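Local coordinates for MIP07328p (Drosophila melanogaster, PDB 6FKK), which probably acts as a repulsive axon guidance cue, presenting extracellular sema and PSI domains to semaphorin receptors, at residues Q142-Y147 with S164-F170; N152-A158 with D196-E202; D174-Y178 with L192-F197. One frame throughout, in Å; residues are numbered along the deposited sequence.

Overall arrangement
All three interactions sit around one three-stranded antiparallel sheet (154-158, 161-165, 175-178), probably a blade of the sema beta-propeller. Interaction 1 lays the 142-147 loop against the end of its middle strand. Interactions 2 and 3 join its two outermost strands, 154-158 and 175-178, to the next sheet in sequence through residues around the start of strand 196-203, and share Asp196 and Phe197. The centres of interactions 1 and 3 are about 9 Å apart, those of 2 and 3 about 11 Å, and those of 1 and 2 about 12 Å. The sugar on Asn152 touches all three; it is an attached glycan, not the occupant of a binding pocket.

Interaction 1 (Q142-Y147 with S164-F170); sequences QGLCPY and SATVADF. With NAG (2-acetamido-2-deoxy-beta-D-glucopyranose), chain E.
Two side chains of 142-147 converge on Ala168 O. Gln142, its chain extended, brings NE2 to within 3.2 Å of Ala168 O in a bent hydrogen bond (145° at the hydrogen), the donor approaching at a tilt to the carbonyl plane. Tyr147 OH lies 2.9 Å from Ala168 O. The tyrosine ring gets there because its CG is anti to the carbonyl carbon (chi1 -70°), which lays it along the turn 167-170. One ring face is covered by Asp169 O, 3.5 Å from Tyr147 CE1, and by Phe170 CA, which makes a CH-pi contact 4.3 Å from the Tyr147 ring centroid; Val167 O comes in at the ring edge, in its plane. With an alanine in place of Tyr147, Asp169 O and Phe170 CA would probably lose the ring face they lie over, and Val167 CG2 its apolar neighbour.

At the other end Ser164 OG is within reach of two carbonyl oxygens, 3.2 Å from Gly143 O and 3.1 Å from Leu144 O. Its one proton has both acceptors to choose from, so the bond to Gly143 O is not settled. Thr166 presents its methyl to the same glycine, CG2 lying 3.4 Å from Gly143 O, while its OG1 rests on Pro146. Gly143 takes backbone angles at which a CB would run into the carbonyl oxygen of Gln142.

Val167 CG1 turns to the glycan on Asn152. The loop after strand 135-140 thus closes over the place where strand 161-165 turns a corner, with strands 154-158 and 175-178 flanking that strand in its sheet.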
# COMPACT_ATOMS: atom_id res chain seq x y z
N GLN A 142 -19.57 5.64 -12.43
CA GLN A 142 -20.13 5.68 -11.09
C GLN A 142 -19.85 4.36 -10.37
O GLN A 142 -20.26 3.29 -10.83
CB GLN A 142 -21.63 5.94 -11.16
CG GLN A 142 -22.33 5.99 -9.81
CD GLN A 142 -23.83 6.13 -9.94
OE1 GLN A 142 -24.38 6.00 -11.03
NE2 GLN A 142 -24.50 6.40 -8.82
N GLY A 143 -19.14 4.45 -9.24
CA GLY A 143 -18.74 3.27 -8.50
C GLY A 143 -17.46 2.62 -8.98
O GLY A 143 -16.91 1.78 -8.26
N LEU A 144 -16.98 2.97 -10.17
CA LEU A 144 -15.72 2.43 -10.68
C LEU A 144 -14.56 3.41 -10.56
O LEU A 144 -13.40 2.98 -10.61
CB LEU A 144 -15.88 2.02 -12.15
CG LEU A 144 -16.77 0.81 -12.43
CD1 LEU A 144 -16.97 0.62 -13.92
CD2 LEU A 144 -16.14 -0.44 -11.82
N CYS A 145 -14.84 4.70 -10.38
CA CYS A 145 -13.83 5.74 -10.33
C CYS A 145 -14.26 6.79 -9.31
O CYS A 145 -15.46 7.07 -9.19
CB CYS A 145 -13.63 6.39 -11.70
SG CYS A 145 -12.15 7.42 -11.85
N PRO A 146 -13.32 7.37 -8.57
CA PRO A 146 -13.70 8.38 -7.58
C PRO A 146 -14.07 9.70 -8.24
O PRO A 146 -13.79 9.95 -9.41
CB PRO A 146 -12.44 8.53 -6.72
CG PRO A 146 -11.33 8.12 -7.62
CD PRO A 146 -11.89 7.02 -8.47
N TYR A 147 -14.72 10.55 -7.45
CA TYR A 147 -15.14 11.87 -7.91
C TYR A 147 -14.09 12.94 -7.66
O TYR A 147 -14.03 13.93 -8.40
CB TYR A 147 -16.45 12.28 -7.23
CG TYR A 147 -17.67 11.51 -7.66
CD1 TYR A 147 -17.84 10.18 -7.29
CD2 TYR A 147 -18.67 12.12 -8.41
CE1 TYR A 147 -18.97 9.48 -7.68
CE2 TYR A 147 -19.80 11.42 -8.80
CZ TYR A 147 -19.94 10.10 -8.43
OH TYR A 147 -21.06 9.40 -8.81
N SER A 164 -13.31 -2.17 -7.90
CA SER A 164 -13.17 -0.80 -7.44
C SER A 164 -13.71 -0.65 -6.03
O SER A 164 -14.70 -1.28 -5.65
CB SER A 164 -13.90 0.16 -8.38
OG SER A 164 -13.75 1.51 -7.95
N ALA A 165 -13.04 0.20 -5.24
CA ALA A 165 -13.49 0.56 -3.90
C ALA A 165 -13.46 2.08 -3.80
O ALA A 165 -12.38 2.68 -3.73
CB ALA A 165 -12.60 -0.07 -2.83
N THR A 166 -14.63 2.71 -3.78
CA THR A 166 -14.69 4.17 -3.81
C THR A 166 -16.06 4.60 -3.27
O THR A 166 -16.67 3.88 -2.47
CB THR A 166 -14.40 4.67 -5.23
OG1 THR A 166 -14.60 6.09 -5.31
CG2 THR A 166 -15.30 3.98 -6.24
N VAL A 167 -16.51 5.78 -3.68
CA VAL A 167 -17.85 6.27 -3.37
C VAL A 167 -18.67 6.28 -4.65
O VAL A 167 -18.15 6.50 -5.75
CB VAL A 167 -17.82 7.67 -2.74
CG1 VAL A 167 -17.43 7.58 -1.28
CG2 VAL A 167 -16.87 8.57 -3.50
N ALA A 168 -19.97 6.05 -4.50
CA ALA A 168 -20.89 6.06 -5.63
C ALA A 168 -21.63 7.38 -5.79
O ALA A 168 -22.23 7.61 -6.84
CB ALA A 168 -21.91 4.92 -5.50
N ASP A 169 -21.60 8.25 -4.78
CA ASP A 169 -22.36 9.49 -4.80
C ASP A 169 -21.44 10.70 -4.87
O ASP A 169 -20.24 10.61 -4.59
CB ASP A 169 -23.27 9.60 -3.57
CG ASP A 169 -22.50 9.77 -2.28
OD1 ASP A 169 -21.43 9.13 -2.13
OD2 ASP A 169 -22.95 10.55 -1.41
N PHE A 170 -22.03 11.84 -5.23
CA PHE A 170 -21.27 13.07 -5.37
C PHE A 170 -20.88 13.65 -4.02
O PHE A 170 -19.84 14.33 -3.91
CB PHE A 170 -22.09 14.08 -6.18
CG PHE A 170 -21.61 15.50 -6.07
CD1 PHE A 170 -20.56 15.95 -6.86
CD2 PHE A 170 -22.22 16.38 -5.21
CE1 PHE A 170 -20.13 17.25 -6.77
CE2 PHE A 170 -21.79 17.69 -5.11
CZ PHE A 170 -20.74 18.12 -5.89
C1 NAG E . -13.29 9.00 0.64
C2 NAG E . -13.94 10.39 0.85
C3 NAG E . -14.84 10.40 2.08
C4 NAG E . -15.82 9.23 2.05
C5 NAG E . -15.05 7.93 1.89
C6 NAG E . -15.95 6.72 1.81
C7 NAG E . -12.03 11.53 1.94
C8 NAG E . -11.08 12.68 1.85
N2 NAG E . -12.93 11.43 0.94
O3 NAG E . -15.55 11.63 2.13
O4 NAG E . -16.58 9.20 3.25
O5 NAG E . -14.30 7.98 0.67
O6 NAG E . -17.09 6.86 2.65
O7 NAG E . -11.99 10.72 2.87

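Interaction 2 (N152-A158 with D196-E202); sequences NSTYAFA and DFVGAIE. With NAG (2-acetamido-2-deoxy-beta-D-glucopyranose), chain E.
Asn152 and Phe197 make an unusual junction: strands 154-158 and 196-202 run side by side at 11°, nearly parallel, yet a single hydrogen bond joins the segments, Phe197 N to Asn152 O at 2.7 Å. It is bent (138°), with the donor tilted from the carbonyl plane. Asn152 also carries the N-linked sugar, ND2 being bonded to C1 of the NAG, and Asp196 OD1 lies 3.5 Å from O7 of the sugar's acetyl group.

Beyond that bond, side chains fill the seam. Thr154, with OG1 anti to the backbone N (chi1 -170°), faces the neighbouring strand through both branches, CG2 3.5 Å from Gly199 C and OG1 3.5 Å from Gly199 CA. Val198 and Gly199 both face Phe210 in a classic beta bulge, and glycine offers the threonine bare backbone. Ala156 CB meets Ala200 CB end to end at 3.7 Å. Glu202 stretches out, CD 3.5 Å from Ala158 CB, while OE2 goes on to a salt bridge with Lys234.

The two strands lead successive sheets, consistent with innermost strands of adjacent propeller blades. Each has a backbone partner in its own sheet, Thr154 with Ala165 and Val198 with Phe210; the rest of the junction is packing of Thr154, Ala156 and Ala200, with the Glu202 chain laid against Ala158.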
# COMPACT_ATOMS: atom_id res chain seq x y z
N ASN A 152 -8.43 8.52 -1.24
CA ASN A 152 -9.21 7.72 -0.31
C ASN A 152 -9.66 6.39 -0.92
O ASN A 152 -10.22 5.56 -0.19
CB ASN A 152 -10.45 8.50 0.16
CG ASN A 152 -11.41 8.81 -0.98
OD1 ASN A 152 -11.00 8.85 -2.14
ND2 ASN A 152 -12.69 9.02 -0.67
N SER A 153 -9.44 6.18 -2.21
CA SER A 153 -10.00 5.04 -2.93
C SER A 153 -8.92 4.34 -3.74
O SER A 153 -7.92 4.94 -4.13
CB SER A 153 -11.14 5.49 -3.86
OG SER A 153 -10.69 6.44 -4.81
N THR A 154 -9.15 3.05 -4.01
CA THR A 154 -8.19 2.21 -4.72
C THR A 154 -8.95 1.27 -5.65
O THR A 154 -10.18 1.26 -5.70
CB THR A 154 -7.32 1.42 -3.73
OG1 THR A 154 -6.24 0.79 -4.45
CG2 THR A 154 -8.15 0.34 -3.03
N TYR A 155 -8.19 0.47 -6.40
CA TYR A 155 -8.79 -0.46 -7.36
C TYR A 155 -7.79 -1.58 -7.64
O TYR A 155 -6.64 -1.54 -7.20
CB TYR A 155 -9.18 0.24 -8.66
CG TYR A 155 -8.01 0.65 -9.51
CD1 TYR A 155 -7.31 1.83 -9.27
CD2 TYR A 155 -7.58 -0.14 -10.57
CE1 TYR A 155 -6.23 2.20 -10.05
CE2 TYR A 155 -6.51 0.22 -11.36
CZ TYR A 155 -5.83 1.40 -11.09
OH TYR A 155 -4.76 1.77 -11.87
N ALA A 156 -8.26 -2.58 -8.39
CA ALA A 156 -7.42 -3.70 -8.79
C ALA A 156 -8.08 -4.40 -9.97
O ALA A 156 -9.25 -4.77 -9.89
CB ALA A 156 -7.21 -4.68 -7.63
N PHE A 157 -7.32 -4.59 -11.05
CA PHE A 157 -7.80 -5.25 -12.25
C PHE A 157 -7.36 -6.71 -12.21
O PHE A 157 -6.18 -7.02 -12.40
CB PHE A 157 -7.28 -4.55 -13.50
CG PHE A 157 -7.99 -4.94 -14.77
CD1 PHE A 157 -9.18 -4.34 -15.12
CD2 PHE A 157 -7.46 -5.91 -15.61
CE1 PHE A 157 -9.83 -4.69 -16.29
CE2 PHE A 157 -8.10 -6.27 -16.77
CZ PHE A 157 -9.29 -5.66 -17.11
N ALA A 158 -8.31 -7.61 -11.96
CA ALA A 158 -8.02 -9.03 -11.77
C ALA A 158 -8.88 -9.87 -12.70
O ALA A 158 -10.11 -9.74 -12.70
CB ALA A 158 -8.26 -9.44 -10.31
N ASP A 196 -11.68 4.67 4.41
CA ASP A 196 -10.67 5.28 3.56
C ASP A 196 -9.76 4.16 3.08
O ASP A 196 -9.00 3.59 3.87
CB ASP A 196 -9.88 6.36 4.31
CG ASP A 196 -10.72 7.56 4.68
OD1 ASP A 196 -11.93 7.57 4.36
OD2 ASP A 196 -10.17 8.51 5.28
N PHE A 197 -9.84 3.84 1.79
CA PHE A 197 -9.11 2.70 1.25
C PHE A 197 -7.67 3.08 0.95
O PHE A 197 -7.36 4.21 0.55
CB PHE A 197 -9.80 2.18 -0.01
CG PHE A 197 -11.21 1.72 0.21
CD1 PHE A 197 -11.47 0.42 0.60
CD2 PHE A 197 -12.27 2.59 0.04
CE1 PHE A 197 -12.77 -0.01 0.81
CE2 PHE A 197 -13.57 2.17 0.24
CZ PHE A 197 -13.82 0.87 0.63
N VAL A 198 -6.77 2.11 1.14
CA VAL A 198 -5.34 2.32 0.94
C VAL A 198 -4.73 1.36 -0.06
O VAL A 198 -3.56 1.54 -0.45
CB VAL A 198 -4.56 2.26 2.27
CG1 VAL A 198 -5.18 3.18 3.31
CG2 VAL A 198 -4.49 0.82 2.77
N GLY A 199 -5.46 0.33 -0.50
CA GLY A 199 -4.90 -0.59 -1.47
C GLY A 199 -5.74 -1.82 -1.76
O GLY A 199 -6.65 -2.16 -0.98
N ALA A 200 -5.45 -2.49 -2.87
CA ALA A 200 -6.16 -3.70 -3.27
C ALA A 200 -5.18 -4.65 -3.93
O ALA A 200 -4.45 -4.24 -4.84
CB ALA A 200 -7.32 -3.38 -4.21
N ILE A 201 -5.15 -5.90 -3.47
CA ILE A 201 -4.23 -6.90 -3.98
C ILE A 201 -5.01 -8.14 -4.40
O ILE A 201 -5.89 -8.60 -3.66
CB ILE A 201 -3.16 -7.29 -2.94
CG1 ILE A 201 -2.52 -6.05 -2.31
CG2 ILE A 201 -2.10 -8.16 -3.58
CD1 ILE A 201 -1.59 -5.30 -3.23
N GLU A 202 -4.70 -8.67 -5.58
CA GLU A 202 -5.25 -9.93 -6.04
C GLU A 202 -4.38 -11.08 -5.54
O GLU A 202 -3.15 -10.99 -5.56
CB GLU A 202 -5.32 -9.96 -7.57
CG GLU A 202 -5.78 -11.28 -8.17
CD GLU A 202 -5.46 -11.40 -9.65
OE1 GLU A 202 -4.82 -10.47 -10.19
OE2 GLU A 202 -5.84 -12.41 -10.26
C1 NAG E . -13.29 9.00 0.64
C2 NAG E . -13.94 10.39 0.85
C3 NAG E . -14.84 10.40 2.08
C4 NAG E . -15.82 9.23 2.05
C5 NAG E . -15.05 7.93 1.89
C6 NAG E . -15.95 6.72 1.81
C7 NAG E . -12.03 11.53 1.94
C8 NAG E . -11.08 12.68 1.85
N2 NAG E . -12.93 11.43 0.94
O3 NAG E . -15.55 11.63 2.13
O4 NAG E . -16.58 9.20 3.25
O5 NAG E . -14.30 7.98 0.67
O6 NAG E . -17.09 6.86 2.65
O7 NAG E . -11.99 10.72 2.87

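Interaction 3 (D174-Y178 with L192-F197); sequences DPLIY and LNQPDF. With NAG (2-acetamido-2-deoxy-beta-D-glucopyranose), chain E.
Leu192 reaches from the loop before strand 196-203 into the side of strand 175-178. Its CB starts beside the ring of Pro175, 4.4 Å from Pro175 CG. A chi1 of -68° sets CG beside the backbone N and brings the branch up to the strand, and the extended second torsion (chi2 171°) sends CD1 onward to the backbone. At the tip, Leu192 CD1 rests 3.9 Å from Leu176 CA. The same methyl lies near Pro175 O and is 4.3 Å from Ile177 CG1, and it therefore spans three successive residues of the strand. The other methyl, Leu192 CD2, lies 3.9 Å from Pro195 CG in its own segment.

On one flank of this leucine two prolines meet. The two side chains cross at about a right angle, with Pro175 CB 3.6 Å from Pro195 CD, and Pro175 CG rests on that same CD. The sugar attached to Asn152 lies against the pair: its O6 is 3.4 Å from Pro175 CB, and its C6 is close to the carbonyl oxygen of Pro195.

Farther along the strand, Ile177 CD1 lies against the far end of Phe197, 4.1 Å from Phe197 CE1, the two side chains crossing obliquely. Phe211 also meets the Phe197 ring, and Phe209 touches Ile177, so strand 206-214 backs this part of the junction.

Several backbone groups of strand 175-178 have partners elsewhere: Leu176 pairs with Thr166, Ile177 N bonds to Thr184 OG1, and Ile177 O receives Trp247 NE1. Between the two segments the contact is almost wholly apolar, with carbonyl oxygens meeting only carbon. This seam between what are probably adjacent blades rests on shape and burial of apolar surface, and the sugar borders the proline side of that packing.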
# COMPACT_ATOMS: atom_id res chain seq x y z
N ASP A 174 -21.60 7.43 0.24
CA ASP A 174 -22.01 6.09 -0.18
C ASP A 174 -20.77 5.30 -0.59
O ASP A 174 -20.46 5.18 -1.78
CB ASP A 174 -23.03 6.14 -1.32
CG ASP A 174 -23.59 4.77 -1.66
OD1 ASP A 174 -23.36 3.82 -0.89
OD2 ASP A 174 -24.26 4.65 -2.71
N PRO A 175 -20.05 4.74 0.38
CA PRO A 175 -18.90 3.90 0.05
C PRO A 175 -19.33 2.52 -0.40
O PRO A 175 -20.33 1.97 0.06
CB PRO A 175 -18.13 3.83 1.37
CG PRO A 175 -19.20 3.95 2.41
CD PRO A 175 -20.23 4.89 1.83
N LEU A 176 -18.55 1.95 -1.32
CA LEU A 176 -18.86 0.61 -1.81
C LEU A 176 -17.60 -0.06 -2.34
O LEU A 176 -16.58 0.59 -2.59
CB LEU A 176 -19.94 0.64 -2.90
CG LEU A 176 -19.92 1.62 -4.08
CD1 LEU A 176 -18.68 1.52 -4.95
CD2 LEU A 176 -21.15 1.39 -4.93
N ILE A 177 -17.70 -1.37 -2.51
CA ILE A 177 -16.76 -2.16 -3.30
C ILE A 177 -17.57 -2.81 -4.41
O ILE A 177 -18.56 -3.50 -4.14
CB ILE A 177 -16.04 -3.22 -2.45
CG1 ILE A 177 -15.30 -2.55 -1.28
CG2 ILE A 177 -15.07 -4.00 -3.31
CD1 ILE A 177 -14.51 -3.53 -0.43
N TYR A 178 -17.17 -2.57 -5.66
CA TYR A 178 -18.02 -2.86 -6.80
C TYR A 178 -17.24 -3.60 -7.89
O TYR A 178 -16.04 -3.37 -8.08
CB TYR A 178 -18.62 -1.56 -7.36
CG TYR A 178 -19.42 -1.71 -8.63
CD1 TYR A 178 -20.73 -2.18 -8.59
CD2 TYR A 178 -18.88 -1.38 -9.86
CE1 TYR A 178 -21.47 -2.31 -9.75
CE2 TYR A 178 -19.61 -1.51 -11.02
CZ TYR A 178 -20.90 -1.97 -10.96
OH TYR A 178 -21.64 -2.11 -12.11
N LEU A 192 -19.28 -1.57 5.72
CA LEU A 192 -18.38 -0.44 5.54
C LEU A 192 -18.91 0.74 6.35
O LEU A 192 -20.10 1.05 6.28
CB LEU A 192 -18.26 -0.06 4.06
CG LEU A 192 -17.54 -1.06 3.16
CD1 LEU A 192 -17.69 -0.68 1.70
CD2 LEU A 192 -16.08 -1.13 3.55
N ASN A 193 -18.03 1.39 7.11
CA ASN A 193 -18.39 2.49 8.00
C ASN A 193 -17.40 3.63 7.77
O ASN A 193 -16.38 3.72 8.46
CB ASN A 193 -18.39 2.03 9.45
CG ASN A 193 -19.13 2.99 10.37
OD1 ASN A 193 -19.31 4.16 10.05
ND2 ASN A 193 -19.57 2.48 11.52
N GLN A 194 -17.72 4.52 6.83
CA GLN A 194 -16.87 5.64 6.45
C GLN A 194 -15.42 5.21 6.19
O GLN A 194 -14.49 5.70 6.85
CB GLN A 194 -16.92 6.73 7.51
CG GLN A 194 -18.32 7.22 7.84
CD GLN A 194 -18.31 8.46 8.72
OE1 GLN A 194 -17.40 9.29 8.63
NE2 GLN A 194 -19.32 8.59 9.57
N PRO A 195 -15.19 4.32 5.23
CA PRO A 195 -13.84 3.80 5.02
C PRO A 195 -12.99 4.69 4.13
O PRO A 195 -13.47 5.37 3.23
CB PRO A 195 -14.10 2.45 4.35
CG PRO A 195 -15.32 2.69 3.54
CD PRO A 195 -16.16 3.68 4.32
N ASP A 196 -11.68 4.67 4.41
CA ASP A 196 -10.67 5.28 3.56
C ASP A 196 -9.76 4.16 3.08
O ASP A 196 -9.00 3.59 3.87
CB ASP A 196 -9.88 6.36 4.31
CG ASP A 196 -10.72 7.56 4.68
OD1 ASP A 196 -11.93 7.57 4.36
OD2 ASP A 196 -10.17 8.51 5.28
N PHE A 197 -9.84 3.84 1.79
CA PHE A 197 -9.11 2.70 1.25
C PHE A 197 -7.67 3.08 0.95
O PHE A 197 -7.36 4.21 0.55
CB PHE A 197 -9.80 2.18 -0.01
CG PHE A 197 -11.21 1.72 0.21
CD1 PHE A 197 -11.47 0.42 0.60
CD2 PHE A 197 -12.27 2.59 0.04
CE1 PHE A 197 -12.77 -0.01 0.81
CE2 PHE A 197 -13.57 2.17 0.24
CZ PHE A 197 -13.82 0.87 0.63
C1 NAG E . -13.29 9.00 0.64
C2 NAG E . -13.94 10.39 0.85
C3 NAG E . -14.84 10.40 2.08
C4 NAG E . -15.82 9.23 2.05
C5 NAG E . -15.05 7.93 1.89
C6 NAG E . -15.95 6.72 1.81
C7 NAG E . -12.03 11.53 1.94
C8 NAG E . -11.08 12.68 1.85
N2 NAG E . -12.93 11.43 0.94
O3 NAG E . -15.55 11.63 2.13
O4 NAG E . -16.58 9.20 3.25
O5 NAG E . -14.30 7.98 0.67
O6 NAG E . -17.09 6.86 2.65
O7 NAG E . -11.99 10.72 2.87